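PDB 5FOC: leucyl-trna synthetase from Plasmodium falciparum, which probably joins leucine to its cognate tRNA using ATP and, through the editing domain that this chain comprises, probably removes wrongly attached amino acids from it. Local coordinates for residues A[242-247]-A[319-324]. The protein carries 2 engineered substitutions. Sequence-based numbering, arbitrary orientation.
Sequences PMTTIK and SYKDVK
Pro242 O and Tyr320 OH are joined through one water, which donates to the carbonyl over 3.1 Å and lies 2.6 Å from the phenol oxygen. One aromatic residue can tie two loops together, its hydroxyl sharing polar partners while its ring packs. At Met243 the side chain runs antiparallel to that of Tyr320, and CG, anti to the backbone N (chi1 176°), approaches ring atom CE2 obliquely at 4.0 Å; Cys268 of helix 263-274 touches both side chains. Thr244 supplies the direct link: its OG1 and Tyr320 OH form a 2.6 Å hydrogen bond in which either may donate, the two side chains crossing nearly at right angles. Met243 to Ile246 is a type I beta turn, entered directly from strand 238-242 of the editing domain's mixed sheet; Ser319 to Asp322 forms a second one, between helices 307-314 and 325-339, and the tyrosine reaches from it to the first. Thr245 crosses the tyrosine at a slant, OG1 at the ring edge close to its plane, 3.6 Å from CD2. A second water, 2.8 Å from Thr245 OG1, donates to Tyr320 O. The Thr245 methyl CG2 meets Lys321 CG at 3.7 Å, and that same lysine methylene sits over the centre of one face of the tyrosine ring. Beyond them, Lys247 folds back over the turn, its NZ donating to Thr245 O.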
loop_
_atom_site.group_PDB
_atom_site.type_symbol
_atom_site.label_atom_id
_atom_site.label_comp_id
_atom_site.label_asym_id
_atom_site.label_seq_id
_atom_site.Cartn_x
_atom_site.Cartn_y
_atom_site.Cartn_z
ATOM N N PRO A 242 -0.701 1.299 -11.217
ATOM C CA PRO A 242 -0.614 2.762 -11.088
ATOM C C PRO A 242 -1.970 3.450 -10.938
ATOM O O PRO A 242 -2.888 3.187 -11.677
ATOM C CB PRO A 242 0.060 3.175 -12.376
ATOM C CG PRO A 242 -0.458 2.186 -13.372
ATOM C CD PRO A 242 -0.509 0.874 -12.624
ATOM N N MET A 243 -2.039 4.376 -9.957
ATOM C CA MET A 243 -3.233 5.200 -9.747
ATOM C C MET A 243 -2.725 6.616 -9.534
ATOM O O MET A 243 -2.160 6.924 -8.487
ATOM C CB MET A 243 -4.028 4.674 -8.579
ATOM C CG MET A 243 -5.266 5.518 -8.206
ATOM S SD MET A 243 -6.130 4.925 -6.724
ATOM C CE MET A 243 -7.598 4.167 -7.380
ATOM N N THR A 244 -2.866 7.454 -10.572
ATOM C CA THR A 244 -2.316 8.827 -10.549
ATOM C C THR A 244 -3.076 9.774 -9.661
ATOM O O THR A 244 -2.581 10.867 -9.421
ATOM C CB THR A 244 -2.242 9.447 -11.954
ATOM O OG1 THR A 244 -3.560 9.523 -12.546
ATOM C CG2 THR A 244 -1.309 8.619 -12.801
ATOM N N THR A 245 -4.254 9.370 -9.189
ATOM C CA THR A 245 -5.125 10.256 -8.354
ATOM C C THR A 245 -4.777 10.130 -6.881
ATOM O O THR A 245 -5.303 10.873 -6.068
ATOM C CB THR A 245 -6.597 9.864 -8.510
ATOM O OG1 THR A 245 -6.704 8.424 -8.351
ATOM C CG2 THR A 245 -7.094 10.254 -9.856
ATOM N N ILE A 246 -3.918 9.189 -6.504
ATOM C CA ILE A 246 -3.433 9.097 -5.116
ATOM C C ILE A 246 -2.785 10.439 -4.705
ATOM O O ILE A 246 -1.879 10.926 -5.364
ATOM C CB ILE A 246 -2.436 7.934 -4.930
ATOM C CG1 ILE A 246 -3.238 6.657 -4.987
ATOM C CG2 ILE A 246 -1.663 8.065 -3.628
ATOM C CD1 ILE A 246 -2.338 5.440 -5.107
ATOM N N LYS A 247 -3.297 11.033 -3.623
ATOM C CA LYS A 247 -2.778 12.301 -3.140
ATOM C C LYS A 247 -1.624 12.101 -2.170
ATOM O O LYS A 247 -1.766 11.407 -1.156
ATOM C CB LYS A 247 -3.903 13.081 -2.415
ATOM C CG LYS A 247 -5.054 13.521 -3.316
ATOM C CD LYS A 247 -4.628 14.507 -4.414
ATOM C CE LYS A 247 -5.740 14.778 -5.441
ATOM N NZ LYS A 247 -5.981 13.553 -6.300
ATOM N N SER A 319 -14.226 7.752 -15.922
ATOM C CA SER A 319 -12.849 7.350 -15.746
ATOM C C SER A 319 -12.510 7.458 -14.252
ATOM O O SER A 319 -13.299 8.005 -13.444
ATOM C CB SER A 319 -11.890 8.244 -16.528
ATOM O OG SER A 319 -11.760 9.508 -15.850
ATOM N N TYR A 320 -11.320 6.975 -13.881
ATOM C CA TYR A 320 -10.903 7.030 -12.480
ATOM C C TYR A 320 -10.486 8.438 -12.095
ATOM O O TYR A 320 -10.250 8.697 -10.932
ATOM C CB TYR A 320 -9.841 5.981 -12.124
ATOM C CG TYR A 320 -8.397 6.319 -12.429
ATOM C CD1 TYR A 320 -7.787 5.952 -13.644
ATOM C CD2 TYR A 320 -7.590 6.874 -11.453
ATOM C CE1 TYR A 320 -6.457 6.257 -13.893
ATOM C CE2 TYR A 320 -6.278 7.177 -11.680
ATOM C CZ TYR A 320 -5.694 6.841 -12.901
ATOM O OH TYR A 320 -4.363 7.157 -13.090
ATOM N N LYS A 321 -10.368 9.315 -13.085
ATOM C CA LYS A 321 -10.092 10.735 -12.854
ATOM C C LYS A 321 -11.309 11.646 -13.011
ATOM O O LYS A 321 -11.170 12.878 -12.947
ATOM C CB LYS A 321 -8.981 11.175 -13.810
ATOM C CG LYS A 321 -7.663 10.445 -13.555
ATOM C CD LYS A 321 -6.700 10.511 -14.734
ATOM C CE LYS A 321 -7.099 9.516 -15.801
ATOM N NZ LYS A 321 -6.100 9.521 -16.893
ATOM N N ASP A 322 -12.498 11.066 -13.131
ATOM C CA ASP A 322 -13.780 11.811 -13.133
ATOM C C ASP A 322 -13.895 12.665 -11.858
ATOM O O ASP A 322 -13.750 12.162 -10.749
ATOM C CB ASP A 322 -14.924 10.787 -13.236
ATOM C CG ASP A 322 -16.260 11.394 -13.619
ATOM O OD1 ASP A 322 -16.619 12.472 -13.071
ATOM O OD2 ASP A 322 -16.979 10.776 -14.449
ATOM N N VAL A 323 -14.169 13.964 -12.019
ATOM C CA VAL A 323 -14.332 14.878 -10.874
ATOM C C VAL A 323 -15.448 14.493 -9.915
ATOM O O VAL A 323 -15.434 14.911 -8.746
ATOM C CB VAL A 323 -14.561 16.347 -11.326
ATOM C CG1 VAL A 323 -13.362 16.866 -12.090
ATOM C CG2 VAL A 323 -15.880 16.530 -12.087
ATOM N N LYS A 324 -16.437 13.753 -10.398
ATOM C CA LYS A 324 -17.553 13.386 -9.552
ATOM C C LYS A 324 -17.221 12.218 -8.621
ATOM O O LYS A 324 -17.956 11.972 -7.667
ATOM C CB LYS A 324 -18.822 13.147 -10.389
ATOM C CG LYS A 324 -18.920 11.766 -10.989
ATOM C CD LYS A 324 -19.906 11.654 -12.156
ATOM C CE LYS A 324 -19.625 10.384 -12.962
ATOM N NZ LYS A 324 -19.836 10.530 -14.443
HETATM O O HOH W 1 -3.116 5.072 -14.088
HETATM O O HOH W 2 -9.406 7.741 -8.334
#